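Local atomic coordinates of tryptophan halogenase (Shewanella frigidimarina, PDB entry 2PYX), a protein that probably acts as a flavin-dependent tryptophan halogenase, using FAD in monooxygenase-type chemistry. Residues 19-24 / 64-69; 76-81 / 516-521; 254-259 / 283-288. All blocks are in the same frame, centred on the assembly; numbering follows the deposited sequence. Where two conformers were deposited one is given.

Contact 1. Residues 19-24 / 64-69; sequences GWITAG and PSMRST
Apolar contacts join I21 to two residues of helix 65-73, M66 and T69. M66 is present as selenomethionine. The tip of I21, CD1, meets the terminal methyl CE of M66 at 4.1 Å. CG of M66 points away from the backbone N (chi1 -171°), and the chain then bends at chi2 and chi3. These bends carry CE past the selenium and on to I21. The two side chains slant across each other. The second branch of I21 is used as well: its CG2 lies 4.1 Å from CG2 of T69. Here the side chains meet at about a right angle. I21 thus spreads its two branches over both partners, and all three residues are buried. The backbones stay apart, with the CA atoms of I21 and T69 8.0 Å from each other.

The hydroxyls of segment 64-69 that lie nearby are bound elsewhere. T69 OG1 is hydrogen-bonded to E369 OE1 and also to a tetraethylene glycol, probably from the crystallisation liquor. S65 OG bonds the other carboxylate oxygen, E369 OE2. One glutamate therefore binds two hydroxyls of this segment.

Helix 16-31 follows strand 9-13 in a Rossmann-type, probably FAD-binding unit, with G19 in its glycine pattern. Helix 363-377 touches both segments: L365 and I368 pack on I21, and E369 packs on M66. W20 packs on strand 44-49 and helix 174-187.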
ATOM      1  N   GLY A  19     -11.761  -4.949   7.605  1.00  9.79           N
ATOM      2  CA  GLY A  19     -13.168  -4.946   7.900  1.00  8.87           C
ATOM      3  C   GLY A  19     -13.736  -3.579   8.137  1.00  8.69           C
ATOM      4  O   GLY A  19     -14.801  -3.232   7.590  1.00  9.50           O
ATOM      5  N   TRP A  20     -13.010  -2.770   8.920  1.00  9.54           N
ATOM      6  CA  TRP A  20     -13.541  -1.446   9.253  1.00 11.27           C
ATOM      7  C   TRP A  20     -13.436  -0.428   8.126  1.00 10.99           C
ATOM      8  O   TRP A  20     -14.312   0.415   7.966  1.00 12.87           O
ATOM      9  CB  TRP A  20     -12.955  -0.903  10.541  1.00 10.00           C
ATOM     10  CG  TRP A  20     -13.404  -1.705  11.718  1.00 11.27           C
ATOM     11  CD1 TRP A  20     -12.656  -2.605  12.443  1.00 13.32           C
ATOM     12  CD2 TRP A  20     -14.708  -1.730  12.266  1.00 11.30           C
ATOM     13  NE1 TRP A  20     -13.427  -3.167  13.433  1.00 12.08           N
ATOM     14  CE2 TRP A  20     -14.688  -2.648  13.345  1.00 10.98           C
ATOM     15  CE3 TRP A  20     -15.907  -1.076  11.963  1.00 11.66           C
ATOM     16  CZ2 TRP A  20     -15.823  -2.924  14.104  1.00 11.16           C
ATOM     17  CZ3 TRP A  20     -17.006  -1.329  12.737  1.00 12.67           C
ATOM     18  CH2 TRP A  20     -16.955  -2.262  13.797  1.00 13.33           C
ATOM     19  N   ILE A  21     -12.398  -0.520   7.299  1.00 10.29           N
ATOM     20  CA  ILE A  21     -12.392   0.371   6.132  1.00 10.53           C
ATOM     21  C   ILE A  21     -13.567   0.024   5.218  1.00  9.28           C
ATOM     22  O   ILE A  21     -14.231   0.910   4.665  1.00 10.75           O
ATOM     23  CB  ILE A  21     -11.055   0.318   5.381  1.00  9.33           C
ATOM     24  CG1 ILE A  21      -9.989   1.078   6.187  1.00 10.97           C
ATOM     25  CG2 ILE A  21     -11.177   0.903   3.954  1.00 11.32           C
ATOM     26  CD1 ILE A  21      -8.563   0.852   5.686  1.00 13.50           C
ATOM     27  N   THR A  22     -13.818  -1.276   5.053  1.00  8.08           N
ATOM     28  CA  THR A  22     -14.942  -1.708   4.232  1.00  9.43           C
ATOM     29  C   THR A  22     -16.254  -1.166   4.802  1.00  8.71           C
ATOM     30  O   THR A  22     -17.089  -0.640   4.093  1.00  9.83           O
ATOM     31  CB  THR A  22     -14.992  -3.248   4.093  1.00 11.77           C
ATOM     32  OG1 THR A  22     -13.754  -3.704   3.517  1.00 10.15           O
ATOM     33  CG2 THR A  22     -16.153  -3.685   3.222  1.00 10.74           C
ATOM     34  N   ALA A  23     -16.478  -1.377   6.097  1.00 10.64           N
ATOM     35  CA  ALA A  23     -17.711  -0.912   6.727  1.00 10.12           C
ATOM     36  C   ALA A  23     -17.913   0.580   6.525  1.00  7.51           C
ATOM     37  O   ALA A  23     -18.993   1.039   6.166  1.00 10.49           O
ATOM     38  CB  ALA A  23     -17.679  -1.240   8.207  1.00 11.16           C
ATOM     39  N   GLY A  24     -16.851   1.350   6.742  1.00  9.54           N
ATOM     40  CA  GLY A  24     -16.941   2.799   6.646  1.00  9.84           C
ATOM     41  C   GLY A  24     -17.218   3.299   5.254  1.00 10.03           C
ATOM     42  O   GLY A  24     -18.048   4.191   5.027  1.00  9.60           O
ATOM     43  N   PRO A  64      -1.288   7.660  -1.121  1.00  9.61           N
ATOM     44  CA  PRO A  64      -2.070   8.879  -0.986  1.00 11.11           C
ATOM     45  C   PRO A  64      -3.570   8.699  -1.055  1.00 10.17           C
ATOM     46  O   PRO A  64      -4.292   9.578  -0.593  1.00 11.33           O
ATOM     47  CB  PRO A  64      -1.581   9.727  -2.152  1.00 11.80           C
ATOM     48  CG  PRO A  64      -0.184   9.240  -2.446  1.00 11.95           C
ATOM     49  CD  PRO A  64      -0.277   7.750  -2.192  1.00 12.06           C
ATOM     50  N   SER A  65      -4.021   7.579  -1.608  1.00  9.34           N
ATOM     51  CA  SER A  65      -5.434   7.222  -1.609  1.00  9.34           C
ATOM     52  C   SER A  65      -6.056   7.286  -0.212  1.00 10.23           C
ATOM     53  O   SER A  65      -7.255   7.590  -0.071  1.00 11.02           O
ATOM     54  CB  SER A  65      -5.590   5.821  -2.182  1.00 11.30           C
ATOM     55  OG  SER A  65      -4.712   4.915  -1.529  1.00 13.87           O
HETATM   56  N   MSE A  66      -5.244   7.065   0.827  1.00 10.18           N
HETATM   57  CA  MSE A  66      -5.766   7.001   2.178  1.00  9.39           C
HETATM   58  C   MSE A  66      -6.328   8.349   2.605  1.00  9.79           C
HETATM   59  O   MSE A  66      -7.264   8.405   3.398  1.00 10.92           O
HETATM   60  CB  MSE A  66      -4.699   6.547   3.150  1.00 11.76           C
HETATM   61  CG  MSE A  66      -5.231   6.240   4.540  1.00 12.34           C
HETATM   62 SE   MSE A  66      -6.675   4.916   4.639  0.75 12.10          SE
HETATM   63  CE  MSE A  66      -5.606   3.346   4.339  1.00 13.50           C
ATOM     64  N   ARG A  67      -5.782   9.433   2.063  1.00 10.90           N
ATOM     65  CA  ARG A  67      -6.384  10.753   2.343  1.00 10.92           C
ATOM     66  C   ARG A  67      -7.849  10.793   1.910  1.00 12.36           C
ATOM     67  O   ARG A  67      -8.729  11.287   2.655  1.00 12.15           O
ATOM     68  CB  ARG A  67      -5.592  11.879   1.664  1.00 11.25           C
ATOM     69  CG  ARG A  67      -4.156  12.058   2.124  1.00 10.62           C
ATOM     70  CD  ARG A  67      -3.439  13.236   1.427  1.00 11.31           C
ATOM     71  NE  ARG A  67      -3.304  12.978   0.005  1.00 11.84           N
ATOM     72  CZ  ARG A  67      -4.148  13.389  -0.937  1.00 14.72           C
ATOM     73  NH1 ARG A  67      -5.164  14.169  -0.631  1.00 13.44           N
ATOM     74  NH2 ARG A  67      -3.948  13.033  -2.195  1.00 16.30           N
ATOM     75  N   SER A  68      -8.109  10.231   0.726  1.00 10.01           N
ATOM     76  CA  SER A  68      -9.466  10.176   0.188  0.50 10.04           C
ATOM     77  C   SER A  68     -10.353   9.221   0.972  1.00 11.52           C
ATOM     78  O   SER A  68     -11.475   9.551   1.279  1.00 11.83           O
ATOM     79  CB  SER A  68      -9.463   9.817  -1.293  0.50 11.48           C
ATOM     80  OG  SER A  68     -10.787   9.677  -1.759  0.50 10.62           O
ATOM     81  N   THR A  69      -9.824   8.040   1.295  1.00 10.02           N
ATOM     82  CA  THR A  69     -10.584   7.089   2.103  1.00 10.57           C
ATOM     83  C   THR A  69     -11.011   7.701   3.431  1.00 10.23           C
ATOM     84  O   THR A  69     -12.172   7.589   3.841  1.00 11.85           O
ATOM     85  CB  THR A  69      -9.731   5.841   2.306  1.00 13.54           C
ATOM     86  OG1 THR A  69      -9.539   5.227   1.053  1.00 11.89           O
ATOM     87  CG2 THR A  69     -10.372   4.844   3.212  1.00 11.81           C
TER

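Contact 2. Residues 76-81 / 516-521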
ATOM      1  N   ASP A  76     -11.655  13.182  10.690  1.00 12.66           N
ATOM      2  CA  ASP A  76     -10.905  14.429  10.752  1.00 15.04           C
ATOM      3  C   ASP A  76      -9.400  14.095  10.760  1.00 13.15           C
ATOM      4  O   ASP A  76      -8.959  13.209  11.486  1.00 14.63           O
ATOM      5  CB  ASP A  76     -11.350  15.170  12.019  1.00 15.35           C
ATOM      6  CG  ASP A  76     -10.576  16.442  12.276  1.00 17.64           C
ATOM      7  OD1 ASP A  76      -9.378  16.366  12.649  1.00 18.36           O
ATOM      8  OD2 ASP A  76     -11.191  17.528  12.155  1.00 18.67           O
ATOM      9  N   GLU A  77      -8.612  14.805   9.950  1.00 14.42           N
ATOM     10  CA  GLU A  77      -7.204  14.471   9.806  1.00 13.05           C
ATOM     11  C   GLU A  77      -6.457  14.646  11.103  1.00 13.66           C
ATOM     12  O   GLU A  77      -5.535  13.886  11.420  1.00 14.24           O
ATOM     13  CB  GLU A  77      -6.507  15.284   8.710  1.00 12.31           C
ATOM     14  CG  GLU A  77      -5.158  14.630   8.351  1.00 13.19           C
ATOM     15  CD  GLU A  77      -4.396  15.310   7.216  1.00 14.60           C
ATOM     16  OE1 GLU A  77      -4.599  16.516   6.955  1.00 13.32           O
ATOM     17  OE2 GLU A  77      -3.572  14.635   6.535  1.00 13.11           O
ATOM     18  N   ASN A  78      -6.803  15.691  11.861  1.00 13.44           N
ATOM     19  CA  ASN A  78      -6.115  15.882  13.142  1.00 14.69           C
ATOM     20  C   ASN A  78      -6.400  14.720  14.097  1.00 14.66           C
ATOM     21  O   ASN A  78      -5.484  14.199  14.747  1.00 16.51           O
ATOM     22  CB  ASN A  78      -6.485  17.226  13.777  1.00 16.07           C
ATOM     23  CG  ASN A  78      -6.164  18.397  12.871  1.00 14.80           C
ATOM     24  OD1 ASN A  78      -5.086  18.455  12.273  1.00 16.05           O
ATOM     25  ND2 ASN A  78      -7.096  19.359  12.782  1.00 18.43           N
ATOM     26  N   ASP A  79      -7.665  14.324  14.180  1.00 13.99           N
ATOM     27  CA  ASP A  79      -8.069  13.189  15.002  1.00 14.51           C
ATOM     28  C   ASP A  79      -7.299  11.925  14.583  1.00 15.66           C
ATOM     29  O   ASP A  79      -6.784  11.197  15.404  1.00 15.04           O
ATOM     30  CB  ASP A  79      -9.577  12.917  14.846  1.00 15.54           C
ATOM     31  CG  ASP A  79     -10.457  13.962  15.507  1.00 19.56           C
ATOM     32  OD1 ASP A  79      -9.974  14.799  16.295  1.00 18.97           O
ATOM     33  OD2 ASP A  79     -11.676  13.919  15.250  1.00 21.73           O
ATOM     34  N   PHE A  80      -7.247  11.661  13.277  1.00 14.45           N
ATOM     35  CA  PHE A  80      -6.510  10.511  12.759  1.00 14.17           C
ATOM     36  C   PHE A  80      -5.039  10.521  13.181  1.00 13.49           C
ATOM     37  O   PHE A  80      -4.494   9.537  13.706  1.00 13.62           O
ATOM     38  CB  PHE A  80      -6.642  10.465  11.217  1.00 13.43           C
ATOM     39  CG  PHE A  80      -5.723   9.467  10.565  1.00 11.64           C
ATOM     40  CD1 PHE A  80      -5.997   8.105  10.617  1.00 12.84           C
ATOM     41  CD2 PHE A  80      -4.564   9.881   9.910  1.00 11.17           C
ATOM     42  CE1 PHE A  80      -5.128   7.186  10.055  1.00 13.09           C
ATOM     43  CE2 PHE A  80      -3.707   8.968   9.352  1.00 12.29           C
ATOM     44  CZ  PHE A  80      -3.979   7.616   9.409  1.00 11.62           C
ATOM     45  N   ILE A  81      -4.364  11.635  12.911  1.00 12.40           N
ATOM     46  CA  ILE A  81      -2.938  11.749  13.201  1.00 13.95           C
ATOM     47  C   ILE A  81      -2.668  11.564  14.694  1.00 15.96           C
ATOM     48  O   ILE A  81      -1.748  10.843  15.094  1.00 15.59           O
ATOM     49  CB  ILE A  81      -2.364  13.105  12.674  1.00 15.06           C
ATOM     50  CG1 ILE A  81      -2.343  13.085  11.153  1.00 15.07           C
ATOM     51  CG2 ILE A  81      -0.960  13.383  13.225  1.00 17.60           C
ATOM     52  CD1 ILE A  81      -1.971  14.418  10.510  1.00 16.43           C
ATOM     53  N   ASP A 516       4.364  18.430  15.842  1.00 18.43           N
ATOM     54  CA  ASP A 516       4.200  19.115  17.134  1.00 20.19           C
ATOM     55  C   ASP A 516       3.048  20.125  17.093  1.00 19.21           C
ATOM     56  O   ASP A 516       2.254  20.224  18.042  1.00 21.58           O
ATOM     57  CB  ASP A 516       5.481  19.836  17.530  1.00 21.99           C
ATOM     58  CG  ASP A 516       6.568  18.905  18.006  1.00 22.93           C
ATOM     59  OD1 ASP A 516       6.312  17.720  18.338  1.00 25.12           O
ATOM     60  OD2 ASP A 516       7.717  19.386  18.051  1.00 27.38           O
ATOM     61  N   LYS A 517       2.958  20.896  16.017  1.00 18.50           N
ATOM     62  CA  LYS A 517       1.867  21.874  15.865  1.00 19.00           C
ATOM     63  C   LYS A 517       0.531  21.228  15.517  1.00 18.90           C
ATOM     64  O   LYS A 517      -0.523  21.743  15.863  1.00 18.16           O
ATOM     65  CB  LYS A 517       2.238  22.973  14.864  1.00 19.51           C
ATOM     66  CG  LYS A 517       3.378  23.886  15.357  1.00 20.57           C
ATOM     67  CD  LYS A 517       2.908  24.785  16.502  1.00 22.85           C
ATOM     68  CE  LYS A 517       4.010  25.754  17.001  1.00 22.99           C
ATOM     69  NZ  LYS A 517       5.131  25.014  17.620  1.00 21.95           N
ATOM     70  N   VAL A 518       0.554  20.106  14.813  1.00 19.25           N
ATOM     71  CA  VAL A 518      -0.688  19.379  14.568  1.00 18.88           C
ATOM     72  C   VAL A 518      -1.259  18.886  15.886  1.00 18.79           C
ATOM     73  O   VAL A 518      -2.458  18.923  16.079  1.00 19.06           O
ATOM     74  CB  VAL A 518      -0.470  18.181  13.613  1.00 20.14           C
ATOM     75  CG1 VAL A 518      -1.711  17.292  13.571  1.00 18.53           C
ATOM     76  CG2 VAL A 518      -0.123  18.684  12.230  1.00 19.56           C
ATOM     77  N   ALA A 519      -0.390  18.434  16.785  1.00 20.18           N
ATOM     78  CA  ALA A 519      -0.818  17.955  18.106  1.00 18.98           C
ATOM     79  C   ALA A 519      -1.464  19.091  18.905  1.00 21.78           C
ATOM     80  O   ALA A 519      -2.512  18.917  19.541  1.00 26.36           O
ATOM     81  CB  ALA A 519       0.347  17.345  18.853  1.00 18.25           C
ATOM     82  N   GLN A 520      -0.858  20.270  18.831  1.00 23.61           N
ATOM     83  CA  GLN A 520      -1.243  21.405  19.687  1.00 25.59           C
ATOM     84  C   GLN A 520      -2.395  22.244  19.116  1.00 25.01           C
ATOM     85  O   GLN A 520      -3.290  22.713  19.861  1.00 26.50           O
ATOM     86  CB  GLN A 520      -0.005  22.275  19.913  1.00 25.55           C
ATOM     87  CG  GLN A 520      -0.246  23.554  20.704  1.00 32.11           C
ATOM     88  CD  GLN A 520       1.050  24.272  21.085  1.00 32.65           C
ATOM     89  OE1 GLN A 520       2.149  23.941  20.600  1.00 31.39           O
ATOM     90  NE2 GLN A 520       0.923  25.269  21.964  1.00 41.72           N
ATOM     91  N   TYR A 521      -2.390  22.450  17.796  1.00 24.15           N
ATOM     92  CA  TYR A 521      -3.370  23.308  17.145  1.00 22.57           C
ATOM     93  C   TYR A 521      -4.195  22.602  16.066  1.00 22.70           C
ATOM     94  O   TYR A 521      -5.395  22.851  15.937  1.00 23.97           O
ATOM     95  CB  TYR A 521      -2.663  24.503  16.511  1.00 26.80           C
ATOM     96  CG  TYR A 521      -1.940  25.400  17.485  1.00 27.93           C
ATOM     97  CD1 TYR A 521      -2.644  26.300  18.284  1.00 32.13           C
ATOM     98  CD2 TYR A 521      -0.552  25.372  17.586  1.00 28.99           C
ATOM     99  CE1 TYR A 521      -1.978  27.143  19.172  1.00 31.33           C
ATOM    100  CE2 TYR A 521       0.119  26.206  18.472  1.00 30.62           C
ATOM    101  CZ  TYR A 521      -0.600  27.088  19.259  1.00 33.09           C
ATOM    102  OH  TYR A 521       0.061  27.927  20.136  1.00 29.21           O
TER
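V518 packs on N78 and I81 in a small, buried contact between the C-terminal helix 511-520 and helix 77-83. It links parts of the chain more than 430 residues apart. V518 is the single residue of segment 516-521 that makes close contacts here, and its two partners are one turn apart. Methyl CG1 of V518 does the touching on its side. It stands anti to the backbone N (chi1 170°), and it meets I81 CG2 at 4.0 Å. The two side chains cross at about a right angle. The same methyl lies 3.8 Å from OD1 of N78, which is a van der Waals contact. That oxygen is hydrogen-bonded to the backbone N of F523, just beyond the C-terminal helix. The backbones come close, with the CA atoms of N78 and V518 6.6 Å apart.

Helix 77-83 is capped by D76 at its N-cap. D76 OD1 accepts from D79 N at 3.1 Å, with a fairly straight N-H...O angle of 161°. A second bond to OD1, from N78 N at 2.8 Å, is weak and strongly bent. The first helical turn that carries N78 is thus tied down at its start.

F523 touches both E77 and V518, and R82 NH2 bonds the carbonyl O of V518. The E77 carboxylate forms a salt bridge with K155 and hydrogen bonds with the hydroxyls of Y168 and Y170. F80 makes edge-to-face contacts with Y170 of strand 169-172 and with F177 of helix 174-187.

Contact 3. Residues 254-259 / 283-288; sequences DRALAI and WIWDIG
W285 meets the two alanines A256 and A258 in a contact between next-but-one strands of a large mixed beta-sheet. The strands 255-262 and 282-288 are not direct neighbours. Each pairs antiparallel with strand 292-299, which runs between them, so they run parallel to each other. The CA atoms of A258 and W285 are accordingly 9.0 Å apart, and the indole of W285 spans the distance.

The benzo part of the indole does the touching. Its CZ2 lies 4.0 Å from CB of A258, and CH2 is nearly as close to the same methyl. This methyl approaches the ring obliquely. Atom CZ3 comes within 4.3 Å of CB of A256, which sits at the ring edge, near its plane. A256 and A258 are two residues apart, so their methyls lie on the same face of the strand. A chi1 of 80° sets CG of W285 between the backbone N and the carbonyl carbon, and from there the ring extends toward the alanines.

At the start of strand 255-262, D254 and R255 both face Y299 in a classic beta bulge. The side chain of R255 turns back on D254: NH1 bonds the carbonyl O of D254 at 3.0 Å. NH1 reaches this oxygen from above the carbonyl plane, so the bond does not follow a lone-pair direction.

On the other face of the sheet, L257 packs on Q310 and L313 of helix 306-317, and I284 packs on Y316. A256 makes backbone bonds to L332, as strand 330-333 flanks strand 255-262 on the side away from strand 292-299.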
ATOM      1  N   ASP A 254       9.630 -15.249   1.810  1.00  7.17           N
ATOM      2  CA  ASP A 254       8.565 -15.957   2.512  1.00  7.83           C
ATOM      3  C   ASP A 254       8.740 -15.866   4.034  1.00  9.70           C
ATOM      4  O   ASP A 254       8.127 -16.637   4.769  1.00  8.59           O
ATOM      5  CB  ASP A 254       8.478 -17.424   2.059  1.00  8.75           C
ATOM      6  CG  ASP A 254       9.761 -18.228   2.301  1.00  9.47           C
ATOM      7  OD1 ASP A 254      10.738 -17.672   2.858  1.00  9.66           O
ATOM      8  OD2 ASP A 254       9.757 -19.423   1.919  1.00  9.80           O
ATOM      9  N   ARG A 255       9.533 -14.897   4.471  1.00  8.85           N
ATOM     10  CA  ARG A 255       9.755 -14.639   5.907  1.00  8.55           C
ATOM     11  C   ARG A 255       9.793 -13.159   6.168  1.00  8.96           C
ATOM     12  O   ARG A 255      10.204 -12.392   5.312  1.00  7.81           O
ATOM     13  CB  ARG A 255      11.082 -15.225   6.356  1.00  9.01           C
ATOM     14  CG  ARG A 255      11.197 -16.715   6.240  1.00 10.07           C
ATOM     15  CD  ARG A 255      10.397 -17.446   7.255  1.00 10.59           C
ATOM     16  NE  ARG A 255      10.632 -18.887   7.236  1.00 10.66           N
ATOM     17  CZ  ARG A 255       9.985 -19.766   6.482  1.00 10.46           C
ATOM     18  NH1 ARG A 255       9.056 -19.382   5.623  1.00 12.32           N
ATOM     19  NH2 ARG A 255      10.249 -21.074   6.587  1.00 12.66           N
ATOM     20  N   ALA A 256       9.452 -12.782   7.402  1.00 11.22           N
ATOM     21  CA  ALA A 256       9.712 -11.433   7.877  1.00 12.74           C
ATOM     22  C   ALA A 256      10.058 -11.529   9.345  1.00 15.25           C
ATOM     23  O   ALA A 256       9.457 -12.295  10.103  1.00 17.16           O
ATOM     24  CB  ALA A 256       8.519 -10.541   7.668  1.00 12.96           C
ATOM     25  N   LEU A 257      11.042 -10.747   9.709  1.00 12.82           N
ATOM     26  CA  LEU A 257      11.443 -10.656  11.096  1.00 11.97           C
ATOM     27  C   LEU A 257      11.317  -9.181  11.481  1.00 10.81           C
ATOM     28  O   LEU A 257      12.097  -8.338  11.008  1.00 12.67           O
ATOM     29  CB  LEU A 257      12.856 -11.172  11.243  1.00 15.51           C
ATOM     30  CG  LEU A 257      13.360 -11.203  12.675  1.00 19.95           C
ATOM     31  CD1 LEU A 257      12.598 -12.256  13.519  1.00 20.72           C
ATOM     32  CD2 LEU A 257      14.874 -11.458  12.665  1.00 23.33           C
ATOM     33  N   ALA A 258      10.373  -8.898  12.399  1.00 13.50           N
ATOM     34  CA  ALA A 258       9.919  -7.528  12.661  1.00 13.71           C
ATOM     35  C   ALA A 258      10.107  -7.108  14.122  1.00 16.79           C
ATOM     36  O   ALA A 258      10.042  -7.943  15.028  1.00 18.28           O
ATOM     37  CB  ALA A 258       8.480  -7.409  12.303  1.00 15.55           C
ATOM     38  N   ILE A 259      10.326  -5.814  14.333  1.00 14.86           N
ATOM     39  CA  ILE A 259      10.607  -5.307  15.680  1.00 17.26           C
ATOM     40  C   ILE A 259      10.336  -3.805  15.736  1.00 18.80           C
ATOM     41  O   ILE A 259      10.526  -3.078  14.757  1.00 16.63           O
ATOM     42  CB  ILE A 259      12.064  -5.633  16.071  1.00 16.42           C
ATOM     43  CG1 ILE A 259      12.274  -5.431  17.583  1.00 20.95           C
ATOM     44  CG2 ILE A 259      13.065  -4.841  15.285  1.00 16.79           C
ATOM     45  CD1 ILE A 259      13.583  -5.990  18.086  1.00 23.79           C
ATOM     46  N   TRP A 283      15.416  -7.520   2.102  1.00  8.55           N
ATOM     47  CA  TRP A 283      15.505  -6.084   2.346  1.00  8.48           C
ATOM     48  C   TRP A 283      14.864  -5.776   3.673  1.00  8.99           C
ATOM     49  O   TRP A 283      13.979  -6.505   4.158  1.00  7.84           O
ATOM     50  CB  TRP A 283      14.853  -5.296   1.197  1.00  8.30           C
ATOM     51  CG  TRP A 283      13.396  -5.577   1.006  1.00  8.21           C
ATOM     52  CD1 TRP A 283      12.812  -6.619   0.292  1.00 11.09           C
ATOM     53  CD2 TRP A 283      12.308  -4.801   1.525  1.00  6.54           C
ATOM     54  NE1 TRP A 283      11.443  -6.522   0.379  1.00 10.99           N
ATOM     55  CE2 TRP A 283      11.107  -5.414   1.108  1.00  9.88           C
ATOM     56  CE3 TRP A 283      12.221  -3.646   2.302  1.00 10.52           C
ATOM     57  CZ2 TRP A 283       9.844  -4.918   1.467  1.00 11.84           C
ATOM     58  CZ3 TRP A 283      10.970  -3.105   2.599  1.00 12.64           C
ATOM     59  CH2 TRP A 283       9.791  -3.751   2.181  1.00 11.68           C
ATOM     60  N   ILE A 284      15.310  -4.659   4.267  1.00  9.41           N
ATOM     61  CA  ILE A 284      14.803  -4.207   5.546  1.00  9.21           C
ATOM     62  C   ILE A 284      13.978  -2.930   5.431  1.00  9.17           C
ATOM     63  O   ILE A 284      14.452  -1.964   4.830  1.00 10.09           O
ATOM     64  CB  ILE A 284      15.964  -3.994   6.505  1.00  9.87           C
ATOM     65  CG1 ILE A 284      16.499  -5.360   6.909  1.00 12.31           C
ATOM     66  CG2 ILE A 284      15.547  -3.242   7.740  1.00 12.76           C
ATOM     67  CD1 ILE A 284      17.786  -5.328   7.778  1.00 12.35           C
ATOM     68  N   TRP A 285      12.740  -2.981   5.932  1.00 10.87           N
ATOM     69  CA  TRP A 285      11.865  -1.805   5.955  1.00 10.46           C
ATOM     70  C   TRP A 285      12.124  -1.018   7.228  1.00 13.01           C
ATOM     71  O   TRP A 285      12.576  -1.572   8.243  1.00 12.59           O
ATOM     72  CB  TRP A 285      10.393  -2.152   5.850  1.00 12.71           C
ATOM     73  CG  TRP A 285       9.724  -2.609   7.105  1.00 13.42           C
ATOM     74  CD1 TRP A 285       9.382  -1.854   8.192  1.00 13.81           C
ATOM     75  CD2 TRP A 285       9.227  -3.926   7.366  1.00 15.31           C
ATOM     76  NE1 TRP A 285       8.699  -2.623   9.110  1.00 13.88           N
ATOM     77  CE2 TRP A 285       8.605  -3.905   8.621  1.00 17.38           C
ATOM     78  CE3 TRP A 285       9.252  -5.132   6.642  1.00 14.87           C
ATOM     79  CZ2 TRP A 285       8.012  -5.046   9.171  1.00 16.42           C
ATOM     80  CZ3 TRP A 285       8.687  -6.252   7.199  1.00 15.01           C
ATOM     81  CH2 TRP A 285       8.081  -6.206   8.454  1.00 17.09           C
ATOM     82  N   ASP A 286      11.860   0.285   7.157  1.00 11.38           N
ATOM     83  CA  ASP A 286      12.101   1.153   8.303  1.00 11.90           C
ATOM     84  C   ASP A 286      11.035   2.235   8.172  1.00 11.07           C
ATOM     85  O   ASP A 286      11.092   3.038   7.244  1.00 12.81           O
ATOM     86  CB  ASP A 286      13.543   1.662   8.282  1.00 13.13           C
ATOM     87  CG  ASP A 286      13.930   2.409   9.558  1.00 16.33           C
ATOM     88  OD1 ASP A 286      13.053   3.090  10.145  1.00 16.31           O
ATOM     89  OD2 ASP A 286      15.138   2.348   9.909  1.00 18.97           O
ATOM     90  N   ILE A 287      10.051   2.198   9.062  1.00 12.10           N
ATOM     91  CA  ILE A 287       8.853   3.071   9.029  1.00 14.12           C
ATOM     92  C   ILE A 287       8.937   3.953  10.268  1.00 15.84           C
ATOM     93  O   ILE A 287       8.887   3.449  11.390  1.00 14.93           O
ATOM     94  CB  ILE A 287       7.560   2.223   9.058  1.00 13.98           C
ATOM     95  CG1 ILE A 287       7.322   1.629   7.655  1.00 18.73           C
ATOM     96  CG2 ILE A 287       6.334   3.030   9.462  1.00 18.05           C
ATOM     97  CD1 ILE A 287       6.205   0.633   7.584  1.00 23.88           C
ATOM     98  N   GLY A 288       8.999   5.260  10.058  1.00 16.84           N
ATOM     99  CA  GLY A 288       9.126   6.229  11.151  1.00 17.60           C
ATOM    100  C   GLY A 288       7.773   6.763  11.583  1.00 17.15           C
ATOM    101  O   GLY A 288       7.059   7.409  10.789  1.00 17.12           O
TER

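How the contacts relate
Contacts 1 and 2 are neighbours in the chain, because helix 65-73 is followed directly by helix 77-83. Their centres are about 19 Å apart and their nearest atoms about 5 Å apart. Contact 3 lies about 24 Å from contact 1, centre to centre, on the opposite side of the chain's centre. It is nested in sequence within the long loop that contact 2 closes. The side chain of K89, the predicted active-site residue, lies at a similar distance from all three, touching none of the side chains named: about 9 Å from M66, 11 Å from I81 and 10 Å from W285. I21 of contact 1 is about 4 Å, between side chains, from T17 of the predicted FAD site, one turn earlier on the same helix.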